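Local coordinates for cellulosomal scaffoldin adaptor protein B (Acetivibrio cellulolyticus, PDB 3BWZ) that supplies a type II cohesin module, which probably binds a dockerin module of a partner protein during assembly of the bacterial cellulosome, at residues I7-D12 with Q161-N166; E20-S25 with F118-E123. All blocks are in the same frame, centred on the assembly; numbering follows the deposited sequence. Where two conformers were deposited one is given.

Contact 1. Residues I7-D12 with Q161-N166; sequences IEIVLD and QPAVIN
The flat amide of Gln161 is turned away from Ile9, its OE1 taking the backbone N-H of Phe130, while CB of the same residue meets Ile9 CD1 at 4.1 Å. The other flat group, the Ile9-Val10 peptide, carries the Ala163 methyl over one face: Ala163 CB stands 3.5 Å from Ile9 O, well out of the carbonyl plane. The segments belong to the first and last strands of the cohesin β-sandwich, which pair in parallel just upstream, where backbone hydrogen bonds join Ile7 and Ile9 to Ile160. Beyond the cis peptide between Gln161 and Pro162, the strands run at 20° with axes 7.2 Å apart, and apolar packing alone joins them. Ala163 sits between Ile9 and Leu11. Its CB touches Ile9 CG2 at 3.7 Å, a branch pointed there by a chi1 of -52°, which sets CG2 anti to the backbone N. Roughly at right angles to that, it nests against the fork of Leu11, at 3.7 Å from CG and nearly as close to both CD1 and CD2. Strand 126-130 continues this apolar layer, with Phe130 against Ile9 and Ile128 against Leu11. Val164 turns its side chain away but contributes its carbonyl oxygen, which lies 3.8 Å from Leu11 CD1; the same methyl then reaches Ile165 CB at 4.2 Å.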
# COMPACT_ATOMS: atom_id res chain seq x y z
N ILE A 7 -5.12 -8.01 -4.24
CA ILE A 7 -4.59 -6.92 -3.43
C ILE A 7 -5.50 -5.73 -3.69
O ILE A 7 -5.93 -5.52 -4.83
CB ILE A 7 -3.11 -6.62 -3.75
CG1 ILE A 7 -2.56 -5.53 -2.82
CG2 ILE A 7 -2.89 -6.29 -5.22
CD1 ILE A 7 -1.03 -5.40 -2.88
N GLU A 8 -5.80 -4.97 -2.64
CA GLU A 8 -6.76 -3.88 -2.70
C GLU A 8 -6.30 -2.73 -1.85
O GLU A 8 -5.78 -2.93 -0.75
CB GLU A 8 -8.14 -4.35 -2.21
CG GLU A 8 -9.25 -3.29 -2.35
CD GLU A 8 -10.65 -3.78 -2.03
OE1 GLU A 8 -10.81 -4.94 -1.65
OE2 GLU A 8 -11.59 -2.97 -2.17
N ILE A 9 -6.59 -1.52 -2.29
CA ILE A 9 -6.46 -0.33 -1.46
C ILE A 9 -7.83 -0.03 -0.86
O ILE A 9 -8.77 0.24 -1.57
CB ILE A 9 -5.96 0.89 -2.24
CG1 ILE A 9 -4.69 0.57 -3.01
CG2 ILE A 9 -5.81 2.09 -1.33
CD1 ILE A 9 -4.21 1.71 -3.95
N VAL A 10 -7.92 -0.14 0.46
CA VAL A 10 -9.15 -0.04 1.22
C VAL A 10 -9.11 1.20 2.10
O VAL A 10 -8.20 1.33 2.89
CB VAL A 10 -9.37 -1.35 2.09
CG1 VAL A 10 -10.65 -1.27 2.92
CG2 VAL A 10 -9.39 -2.58 1.18
N LEU A 11 -10.09 2.08 1.99
CA LEU A 11 -10.15 3.26 2.86
C LEU A 11 -11.10 3.06 4.03
O LEU A 11 -12.12 2.38 3.91
CB LEU A 11 -10.62 4.49 2.08
CG LEU A 11 -9.86 4.76 0.80
CD1 LEU A 11 -10.35 6.08 0.17
CD2 LEU A 11 -8.38 4.75 0.99
N ASP A 12 -10.79 3.68 5.16
CA ASP A 12 -11.70 3.64 6.29
C ASP A 12 -12.88 4.59 6.18
O ASP A 12 -13.80 4.51 6.99
CB ASP A 12 -10.95 3.86 7.61
CG ASP A 12 -10.38 5.26 7.76
OD1 ASP A 12 -10.04 5.90 6.75
OD2 ASP A 12 -10.21 5.67 8.94
N GLN A 161 -8.28 -1.31 -7.34
CA GLN A 161 -7.84 0.07 -7.21
C GLN A 161 -8.35 0.80 -8.45
O GLN A 161 -8.50 0.17 -9.49
CB GLN A 161 -6.31 0.16 -7.09
CG GLN A 161 -5.54 -0.34 -8.32
CD GLN A 161 -5.32 0.69 -9.37
OE1 GLN A 161 -5.29 1.88 -9.09
NE2 GLN A 161 -5.11 0.24 -10.61
N PRO A 162 -8.59 2.11 -8.39
CA PRO A 162 -8.28 3.01 -7.30
C PRO A 162 -9.27 2.99 -6.15
O PRO A 162 -10.42 2.58 -6.31
CB PRO A 162 -8.31 4.38 -7.98
CG PRO A 162 -9.34 4.24 -9.03
CD PRO A 162 -9.16 2.83 -9.54
N ALA A 163 -8.81 3.46 -5.00
CA ALA A 163 -9.70 3.82 -3.89
C ALA A 163 -10.05 5.28 -4.09
O ALA A 163 -9.19 6.09 -4.37
CB ALA A 163 -8.99 3.62 -2.56
N VAL A 164 -11.31 5.63 -3.95
CA VAL A 164 -11.78 7.00 -4.23
C VAL A 164 -12.33 7.61 -2.96
O VAL A 164 -13.17 7.01 -2.27
CB VAL A 164 -12.81 7.04 -5.36
CG1 VAL A 164 -13.31 8.47 -5.58
CG2 VAL A 164 -12.19 6.46 -6.62
N ILE A 165 -11.86 8.81 -2.63
CA ILE A 165 -12.38 9.57 -1.51
C ILE A 165 -13.23 10.72 -2.03
O ILE A 165 -12.90 11.34 -3.04
CB ILE A 165 -11.22 10.10 -0.59
CG1 ILE A 165 -11.76 10.65 0.76
CG2 ILE A 165 -10.33 11.09 -1.32
CD1 ILE A 165 -12.41 9.61 1.65
N ASN A 166 -14.31 11.02 -1.32
CA ASN A 166 -15.10 12.21 -1.58
C ASN A 166 -15.80 12.23 -2.93
O ASN A 166 -15.99 13.29 -3.51
CB ASN A 166 -14.29 13.48 -1.31
CG ASN A 166 -14.16 13.74 0.16
OD1 ASN A 166 -15.06 13.41 0.93
ND2 ASN A 166 -13.05 14.34 0.59

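Contact 2. Residues E20-S25 with F118-E123; sequences EIVTAS and FKVLKE
Residues 21-25 and 118-120 run antiparallel, at 146° between their N-to-C directions and with axes 4.7 Å apart, as neighbouring strands of one sheet in the cohesin β-sandwich. Val22 and Phe118 form a hydrogen-bonded pair: Val22 N donates to Phe118 O at 2.8 Å, almost straight at 172° and in the plane of that carbonyl, and Phe118 N returns a bond to Val22 O. Ile21 and Lys119 follow as a non-hydrogen-bonded pair. The pairing closes where Val120 N donates to Glu20 O at 2.9 Å, and the same oxygen also receives a CA-H contact from Lys119.

The two faces of the sheet differ. Ile21 and Lys119 share the more open one, where Ile21 CD1 lies across the base of the lysine, 3.8 Å from Lys119 CB. Val22, Ala24, Phe118 and Val120 occupy the buried one. There the Phe118 ring presents its edge to residues 20-25, with Val22 O and the Ala24 methyl near its plane; Ala24 CB approaches CE1 of Phe118 at 4.2 Å. Leu48 and Pro50 of strand 48-51 pack on Phe118 too, and its ring meets Tyr43 with the planes inclined at about 55°. The carboxylate of Glu20 leads away from the strand pair, to a salt bridge with Lys13 and a hydrogen bond from Ser17 N, which together hold it in place. In both Val22 and Val120, CG1 is anti to the backbone N and CG2 stands beside that N, a shared setting that brings the two CG2 methyls together at 3.7 Å. Val120 CG2 also rests 3.5 Å from Glu20 O.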
# COMPACT_ATOMS: atom_id res chain seq x y z
N GLU A 20 -9.29 16.08 7.85
CA GLU A 20 -9.41 14.75 8.38
C GLU A 20 -8.30 13.84 7.85
O GLU A 20 -7.71 14.08 6.80
CB GLU A 20 -10.76 14.15 8.00
CG GLU A 20 -11.91 14.65 8.80
CD GLU A 20 -13.17 13.82 8.54
OE1 GLU A 20 -13.13 12.59 8.65
OE2 GLU A 20 -14.18 14.41 8.22
N ILE A 21 -8.09 12.74 8.57
CA ILE A 21 -7.18 11.69 8.14
C ILE A 21 -7.99 10.54 7.52
O ILE A 21 -8.94 10.04 8.14
CB ILE A 21 -6.32 11.16 9.32
CG1 ILE A 21 -5.58 12.32 9.99
CG2 ILE A 21 -5.35 10.09 8.83
CD1 ILE A 21 -4.75 13.19 9.08
N VAL A 22 -7.58 10.14 6.34
CA VAL A 22 -8.14 8.98 5.66
C VAL A 22 -7.06 7.90 5.68
O VAL A 22 -5.91 8.14 5.25
CB VAL A 22 -8.50 9.34 4.19
CG1 VAL A 22 -8.93 8.08 3.42
CG2 VAL A 22 -9.56 10.42 4.13
N THR A 23 -7.40 6.72 6.19
CA THR A 23 -6.43 5.64 6.31
C THR A 23 -6.63 4.67 5.18
O THR A 23 -7.70 4.05 5.06
CB THR A 23 -6.57 4.96 7.68
OG1 THR A 23 -6.35 5.93 8.72
CG2 THR A 23 -5.57 3.84 7.85
N ALA A 24 -5.60 4.52 4.36
CA ALA A 24 -5.60 3.57 3.25
C ALA A 24 -4.85 2.31 3.70
O ALA A 24 -3.64 2.32 3.91
CB ALA A 24 -4.93 4.19 2.03
N SER A 25 -5.58 1.22 3.83
CA SER A 25 -5.02 -0.07 4.17
C SER A 25 -4.81 -0.87 2.90
O SER A 25 -5.70 -0.99 2.07
CB SER A 25 -5.98 -0.83 5.09
OG SER A 25 -6.11 -0.16 6.32
N PHE A 118 -3.55 9.64 4.96
CA PHE A 118 -3.57 10.87 4.19
C PHE A 118 -4.38 11.93 4.89
O PHE A 118 -5.52 11.70 5.27
CB PHE A 118 -4.16 10.66 2.79
CG PHE A 118 -3.34 9.80 1.89
CD1 PHE A 118 -3.61 8.44 1.75
CD2 PHE A 118 -2.33 10.35 1.13
CE1 PHE A 118 -2.86 7.67 0.89
CE2 PHE A 118 -1.58 9.58 0.27
CZ PHE A 118 -1.86 8.25 0.15
N LYS A 119 -3.79 13.11 5.03
CA LYS A 119 -4.52 14.30 5.46
C LYS A 119 -5.21 14.92 4.26
O LYS A 119 -4.60 15.11 3.21
CB LYS A 119 -3.54 15.27 6.10
CG LYS A 119 -4.01 16.62 6.65
CD LYS A 119 -2.80 17.62 6.78
CE LYS A 119 -1.63 17.09 7.61
NZ LYS A 119 -0.42 18.01 7.56
N VAL A 120 -6.49 15.26 4.43
CA VAL A 120 -7.27 15.87 3.36
C VAL A 120 -7.00 17.37 3.33
O VAL A 120 -7.37 18.11 4.26
CB VAL A 120 -8.79 15.60 3.56
CG1 VAL A 120 -9.59 16.29 2.46
CG2 VAL A 120 -9.04 14.08 3.59
N LEU A 121 -6.35 17.81 2.26
CA LEU A 121 -6.03 19.23 2.07
C LEU A 121 -7.19 20.00 1.46
O LEU A 121 -7.41 21.18 1.79
CB LEU A 121 -4.81 19.40 1.16
CG LEU A 121 -3.55 18.66 1.61
CD1 LEU A 121 -2.39 18.91 0.63
CD2 LEU A 121 -3.16 19.02 3.04
N LYS A 122 -7.89 19.36 0.53
CA LYS A 122 -8.97 19.96 -0.25
C LYS A 122 -10.11 18.99 -0.36
O LYS A 122 -9.88 17.79 -0.50
CB LYS A 122 -8.50 20.33 -1.68
CG LYS A 122 -7.32 21.24 -1.73
CD LYS A 122 -6.99 21.67 -3.16
CE LYS A 122 -7.99 22.63 -3.75
NZ LYS A 122 -8.04 23.92 -2.99
N GLU A 123 -11.33 19.51 -0.32
CA GLU A 123 -12.52 18.72 -0.46
C GLU A 123 -12.89 18.56 -1.92
O GLU A 123 -13.55 19.40 -2.51
CB GLU A 123 -13.64 19.40 0.33
CG GLU A 123 -14.88 18.57 0.53
CD GLU A 123 -14.74 17.47 1.51
OE1 GLU A 123 -15.70 16.71 1.70
OE2 GLU A 123 -13.65 17.33 2.11

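The two contacts reach the same sheet, in which strand 6-11 of contact 1 is the neighbour of strand 21-29 of contact 2; their centres are about 11 Å apart, and contact 2 is nested along the chain inside the loop closed by contact 1. Between those strands Val10 O accepts a probable hydrogen bond from Ser25 N at 2.8 Å, and the Asp12 carboxylate, through OD1, takes the N-H of Thr23 at the same distance. On the buried face Leu11 CD2 packs on Ala24 CB at 3.6 Å, so the leucine that grips Ala163 in contact 1 also meets the alanine beside Phe118 in contact 2. At the far ends Asn166 and Glu123 pack against each other.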